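Local coordinates for protein ATP phosphoribosyltransferase (Methanobacterium thermoautotrophicum, PDB 2VD3) that probably catalyses the magnesium-dependent condensation of ATP with 5-phosphoribosyl 1-diphosphate, the first step of histidine biosynthesis, and is captured here with the inhibitor histidine bound, at residues Gly115-Thr120 / Asp136-Glu141; Glu214-Val219 / Val258-Glu263. All blocks are in the same frame, centred on the assembly; numbering follows the deposited sequence. Where two conformers were deposited one is given.

Contact 1: Gly115-Thr120 / Asp136-Glu141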
loop_
_atom_site.group_PDB
_atom_site.type_symbol
_atom_site.label_atom_id
_atom_site.label_comp_id
_atom_site.label_asym_id
_atom_site.label_seq_id
_atom_site.Cartn_x
_atom_site.Cartn_y
_atom_site.Cartn_z
ATOM N N GLY A 115 41.906 7.948 -9.965
ATOM C CA GLY A 115 40.743 7.555 -10.755
ATOM C C GLY A 115 39.545 7.011 -9.999
ATOM O O GLY A 115 38.576 6.575 -10.624
ATOM N N ALA A 116 39.593 7.042 -8.668
ATOM C CA ALA A 116 38.587 6.360 -7.852
ATOM C C ALA A 116 37.193 6.915 -8.068
ATOM O O ALA A 116 37.002 8.126 -8.168
ATOM C CB ALA A 116 38.951 6.402 -6.380
ATOM N N VAL A 117 36.224 6.012 -8.155
ATOM C CA VAL A 117 34.829 6.403 -8.319
ATOM C C VAL A 117 34.102 6.268 -6.987
ATOM O O VAL A 117 34.215 5.243 -6.310
ATOM C CB VAL A 117 34.130 5.587 -9.436
ATOM C CG1 VAL A 117 32.659 5.948 -9.532
ATOM C CG2 VAL A 117 34.828 5.824 -10.780
ATOM N N ILE A 118 33.390 7.328 -6.607
ATOM C CA ILE A 118 32.562 7.324 -5.403
ATOM C C ILE A 118 31.107 7.555 -5.774
ATOM O O ILE A 118 30.782 8.554 -6.423
ATOM C CB ILE A 118 32.996 8.406 -4.388
ATOM C CG1 ILE A 118 34.483 8.265 -4.049
ATOM C CG2 ILE A 118 32.133 8.324 -3.118
ATOM C CD1 ILE A 118 35.115 9.541 -3.491
ATOM N N ALA A 119 30.245 6.629 -5.354
ATOM C CA ALA A 119 28.808 6.740 -5.560
ATOM C C ALA A 119 28.162 7.375 -4.332
ATOM O O ALA A 119 28.519 7.057 -3.193
ATOM C CB ALA A 119 28.192 5.370 -5.833
ATOM N N THR A 120 27.205 8.264 -4.570
ATOM C CA THR A 120 26.637 9.052 -3.501
ATOM C C THR A 120 25.210 9.479 -3.821
ATOM O O THR A 120 24.780 9.445 -4.971
ATOM C CB THR A 120 27.506 10.300 -3.214
ATOM O OG1 THR A 120 27.064 10.939 -2.007
ATOM C CG2 THR A 120 27.442 11.292 -4.373
ATOM N N ASP A 136 41.537 13.770 -5.749
ATOM C CA ASP A 136 40.987 13.676 -7.091
ATOM C C ASP A 136 40.289 12.330 -7.194
ATOM O O ASP A 136 40.935 11.287 -7.248
ATOM C CB ASP A 136 42.088 13.813 -8.149
ATOM C CG ASP A 136 41.554 13.765 -9.583
ATOM O OD1 ASP A 136 40.380 13.395 -9.805
ATOM O OD2 ASP A 136 42.333 14.087 -10.509
ATOM N N ALA A 137 38.961 12.369 -7.180
ATOM C CA ALA A 137 38.145 11.181 -7.356
ATOM C C ALA A 137 36.866 11.580 -8.073
ATOM O O ALA A 137 36.427 12.733 -7.977
ATOM C CB ALA A 137 37.842 10.525 -6.011
ATOM N N GLU A 138 36.281 10.636 -8.806
ATOM C CA GLU A 138 35.043 10.893 -9.530
ATOM C C GLU A 138 33.841 10.596 -8.644
ATOM O O GLU A 138 33.865 9.667 -7.826
ATOM C CB GLU A 138 34.964 10.076 -10.826
ATOM C CG GLU A 138 36.267 9.996 -11.633
ATOM C CD GLU A 138 36.899 11.356 -11.907
ATOM O OE1 GLU A 138 36.191 12.264 -12.402
ATOM O OE2 GLU A 138 38.111 11.505 -11.634
ATOM N N VAL A 139 32.793 11.390 -8.827
ATOM C CA VAL A 139 31.589 11.294 -8.022
ATOM C C VAL A 139 30.413 10.937 -8.916
ATOM O O VAL A 139 30.086 11.676 -9.847
ATOM C CB VAL A 139 31.320 12.624 -7.272
ATOM C CG1 VAL A 139 29.946 12.639 -6.650
ATOM C CG2 VAL A 139 32.393 12.860 -6.214
ATOM N N VAL A 140 29.790 9.799 -8.633
ATOM C CA VAL A 140 28.626 9.351 -9.390
ATOM C C VAL A 140 27.379 9.435 -8.509
ATOM O O VAL A 140 27.306 8.818 -7.440
ATOM C CB VAL A 140 28.810 7.912 -9.973
ATOM C CG1 VAL A 140 27.556 7.463 -10.720
ATOM C CG2 VAL A 140 30.007 7.863 -10.911
ATOM N N GLU A 141 26.409 10.218 -8.964
ATOM C CA GLU A 141 25.167 10.383 -8.238
ATOM C C GLU A 141 24.214 9.238 -8.557
ATOM O O GLU A 141 23.973 8.924 -9.722
ATOM C CB GLU A 141 24.541 11.736 -8.564
ATOM C CG GLU A 141 23.073 11.828 -8.241
ATOM C CD GLU A 141 22.663 13.198 -7.772
ATOM O OE1 GLU A 141 21.877 13.266 -6.808
ATOM O OE2 GLU A 141 23.128 14.200 -8.353
#
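Val117 and Val140 meet on one face of a two-strand parallel ladder, methyl against methyl: CG1 of Val117 lies 3.5 Å from CG2 of Val140, the two branches passing at a slant. The pair is diagonal, because Val117 is in register with Glu138 and Val140 with Ala119. Val117 reaches forward since its CG1 is anti to the backbone N (chi1 177°), while Val140 offers the methyl that lies beside its own N. Ala119, on this same face, adds only a CB, which rests against Ala149 and Ala155. The other face repeats the diagonal twice. CG2 of Thr120 sits 3.6 Å from CG1 of Val139, and CD1 of Ile118 extends back to CB of Ala137 at 3.8 Å. With its methyl given to Val139, Thr120 turns OG1 away to hydrogen bonds with Thr159, Thr126 and the backbone N of Phe122. Ile118 and Val139 also share Leu130 of helix 123-132, which packs on this face. Between the faces runs the parallel bonding pattern: Ile118 gives its N to Glu138 O (2.7 Å, 163° at the hydrogen) and its O to Val140 N (2.7 Å), while Ala116 O and Thr120 N take the flanking bonds. Strand 157-162 continues the sheet beyond 117-120, whereas Glu141 O at the far strand accepts a bond from Arg79 of a second subunit. Strand 117-120, helix 123-132 and strand 138-141 thus make a beta-alpha-beta crossover, the recurrent unit of the periplasmic-binding-protein-like fold to which the HisG catalytic region belongs.

Contact 2: Glu214-Val219 / Val258-Glu263. With HIS (histidine), chain C; IMD (imidazole), chain F.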
loop_
_atom_site.group_PDB
_atom_site.type_symbol
_atom_site.label_atom_id
_atom_site.label_comp_id
_atom_site.label_asym_id
_atom_site.label_seq_id
_atom_site.Cartn_x
_atom_site.Cartn_y
_atom_site.Cartn_z
ATOM N N GLU A 214 13.677 16.892 27.167
ATOM C CA GLU A 214 14.123 15.559 26.760
ATOM C C GLU A 214 14.980 14.924 27.845
ATOM O O GLU A 214 15.915 15.543 28.350
ATOM C CB GLU A 214 14.866 15.591 25.415
ATOM C CG GLU A 214 15.503 14.246 24.973
ATOM C CD GLU A 214 16.981 14.099 25.390
ATOM O OE1 GLU A 214 17.761 15.063 25.194
ATOM O OE2 GLU A 214 17.370 13.015 25.897
ATOM N N GLY A 215 14.626 13.692 28.210
ATOM C CA GLY A 215 15.320 12.949 29.251
ATOM C C GLY A 215 15.145 13.566 30.625
ATOM O O GLY A 215 15.947 13.311 31.528
ATOM N N LYS A 216 14.115 14.393 30.792
ATOM C CA LYS A 216 13.837 14.985 32.099
ATOM C C LYS A 216 12.440 14.594 32.549
ATOM O O LYS A 216 11.459 14.867 31.855
ATOM C CB LYS A 216 13.955 16.519 32.056
ATOM C CG LYS A 216 15.235 17.066 31.441
ATOM C CD LYS A 216 16.431 16.784 32.320
ATOM C CE LYS A 216 17.600 17.639 31.922
ATOM N NZ LYS A 216 18.868 16.949 32.252
ATOM N N ARG A 217 12.346 13.961 33.709
ATOM C CA ARG A 217 11.044 13.585 34.254
ATOM C C ARG A 217 10.886 14.199 35.638
ATOM O O ARG A 217 11.884 14.570 36.267
ATOM C CB ARG A 217 10.898 12.060 34.333
ATOM C CG ARG A 217 11.023 11.290 33.024
ATOM C CD ARG A 217 9.931 11.644 32.016
ATOM N NE ARG A 217 9.708 10.555 31.063
ATOM C CZ ARG A 217 10.414 10.347 29.950
ATOM N NH1 ARG A 217 10.122 9.310 29.169
ATOM N NH2 ARG A 217 11.404 11.163 29.612
ATOM N N LEU A 218 9.640 14.311 36.102
ATOM C CA LEU A 218 9.349 14.766 37.468
ATOM C C LEU A 218 9.104 13.562 38.386
ATOM O O LEU A 218 8.087 12.865 38.257
ATOM C CB LEU A 218 8.147 15.727 37.494
ATOM C CG LEU A 218 7.647 16.255 38.848
ATOM C CD1 LEU A 218 8.578 17.293 39.418
ATOM C CD2 LEU A 218 6.234 16.828 38.724
ATOM N N VAL A 219 10.038 13.339 39.312
ATOM C CA VAL A 219 9.992 12.188 40.207
ATOM C C VAL A 219 9.381 12.553 41.563
ATOM O O VAL A 219 9.818 13.502 42.207
ATOM C CB VAL A 219 11.393 11.541 40.367
ATOM C CG1 VAL A 219 11.382 10.416 41.407
ATOM C CG2 VAL A 219 11.868 11.014 39.026
ATOM N N VAL A 258 12.727 17.338 39.679
ATOM C CA VAL A 258 13.021 17.052 38.280
ATOM C C VAL A 258 14.321 16.247 38.251
ATOM O O VAL A 258 15.311 16.629 38.883
ATOM C CB VAL A 258 13.183 18.354 37.462
ATOM C CG1 VAL A 258 13.356 18.041 35.975
ATOM C CG2 VAL A 258 11.998 19.290 37.684
ATOM N N VAL A 259 14.304 15.105 37.566
ATOM C CA VAL A 259 15.505 14.272 37.478
ATOM C C VAL A 259 15.781 13.842 36.034
ATOM O O VAL A 259 14.856 13.618 35.259
ATOM C CB VAL A 259 15.468 13.042 38.441
ATOM C CG1 VAL A 259 14.673 13.347 39.711
ATOM C CG2 VAL A 259 14.910 11.817 37.761
ATOM N N ASP A 260 17.056 13.738 35.677
ATOM C CA ASP A 260 17.433 13.268 34.356
ATOM C C ASP A 260 17.365 11.747 34.251
ATOM O O ASP A 260 17.678 11.049 35.209
ATOM C CB ASP A 260 18.837 13.744 33.989
ATOM C CG ASP A 260 19.154 13.505 32.532
ATOM O OD1 ASP A 260 18.642 14.262 31.681
ATOM O OD2 ASP A 260 19.888 12.546 32.233
ATOM N N GLU A 261 16.982 11.251 33.073
ATOM C CA GLU A 261 16.844 9.811 32.815
ATOM C C GLU A 261 18.109 8.977 33.044
ATOM O O GLU A 261 18.009 7.798 33.374
ATOM C CB GLU A 261 16.304 9.562 31.407
ATOM C CG GLU A 261 14.833 9.945 31.235
ATOM C CD GLU A 261 13.871 8.795 31.501
ATOM O OE1 GLU A 261 13.121 8.438 30.568
ATOM O OE2 GLU A 261 13.853 8.254 32.628
ATOM N N LYS A 262 19.280 9.589 32.861
ATOM C CA LYS A 262 20.564 8.964 33.200
ATOM C C LYS A 262 20.637 8.579 34.673
ATOM O O LYS A 262 21.339 7.638 35.037
ATOM C CB LYS A 262 21.746 9.902 32.903
ATOM C CG LYS A 262 21.932 10.307 31.448
ATOM C CD LYS A 262 22.818 11.553 31.357
ATOM C CE LYS A 262 22.447 12.419 30.159
ATOM N NZ LYS A 262 22.944 13.819 30.307
ATOM N N GLU A 263 19.931 9.316 35.526
ATOM C CA GLU A 263 20.083 9.113 36.959
ATOM C C GLU A 263 18.974 8.291 37.622
ATOM O O GLU A 263 19.178 7.801 38.730
ATOM C CB GLU A 263 20.370 10.449 37.691
ATOM C CG GLU A 263 19.160 11.297 38.127
ATOM C CD GLU A 263 19.543 12.746 38.495
ATOM O OE1 GLU A 263 19.545 13.628 37.592
ATOM O OE2 GLU A 263 19.817 13.006 39.695
HETATM N N HIS C . 11.453 22.008 43.188
HETATM C CA HIS C . 11.723 20.887 42.226
HETATM C C HIS C . 13.005 21.127 41.440
HETATM O O HIS C . 13.507 20.227 40.769
HETATM C CB HIS C . 10.549 20.705 41.259
HETATM C CG HIS C . 10.174 21.952 40.519
HETATM N ND1 HIS C . 8.965 22.591 40.704
HETATM C CD2 HIS C . 10.846 22.678 39.596
HETATM C CE1 HIS C . 8.911 23.659 39.926
HETATM N NE2 HIS C . 10.043 23.736 39.247
HETATM O OXT HIS C . 13.568 22.231 41.449
HETATM N N1 IMD F . 23.669 3.663 34.004
HETATM C C2 IMD F . 23.640 4.605 34.973
HETATM N N3 IMD F . 23.342 5.797 34.406
HETATM C C4 IMD F . 23.185 5.608 33.078
HETATM C C5 IMD F . 23.394 4.261 32.823
#
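Glu261 OE1 hangs over one face of the Arg217 guanidinium, 3.1 Å above its plane, a purely electrostatic pairing in which no N-H points at the oxygen. It lies beside the pairing of strands 216-224 and 252-260 in the antiparallel C-terminal regulatory sheet of HisG; Glu285 and Arg286 of a third subunit complete the charge cluster, bonding Arg217 and Glu261 respectively. Arg217 and Val259 form the hydrogen-bonded pair, flanked by the non-hydrogen-bonded pairs Lys216-Asp260 and Leu218-Val258, and the pairing runs on past the strand ends through Glu261 N to Gly215 O (2.8 Å). On the opposite face Lys216, bent at chi2 (-69°), brings NZ to 2.8 Å from Asp260 OD1, from above the carboxylate plane. Asp260 OD2 takes the N of Lys262 in an Asx turn, so both oxygens are engaged. Replacing Asp260 by alanine removes both and is likely to leave Lys216 NZ without its mate and the Lys262 N-H without its turn acceptor. Farther along, CG2 of Val219 meets CG2 of Val259 at 3.4 Å, the side chains crossing at about a right angle. At the inhibitor pocket, Val258 N points almost straight (171°) at the carboxylate O of the bound histidine, 3.2 Å away.

Contacts 1 and 2 share no secondary-structure element: 115-120 / 136-141 belongs to the catalytic region and 214-219 / 258-263 to the C-terminal one, on opposite sides of the chain's centre with nearest atoms about 29 Å apart. Both are partly buried strand pairings of similar extent. Contact 1 joins two parallel strands linked by a single helix and relies on small aliphatic groups; its charged residues lie at the exposed margin. Contact 2 ties antiparallel strands and spends charged side chains across the pairing. Both meet other subunits, contact 1 lightly along strand 138-141, contact 2 through salt bridges to a third subunit and packing with a fourth. Only contact 2 touches the bound histidine, which bridges to that fourth subunit.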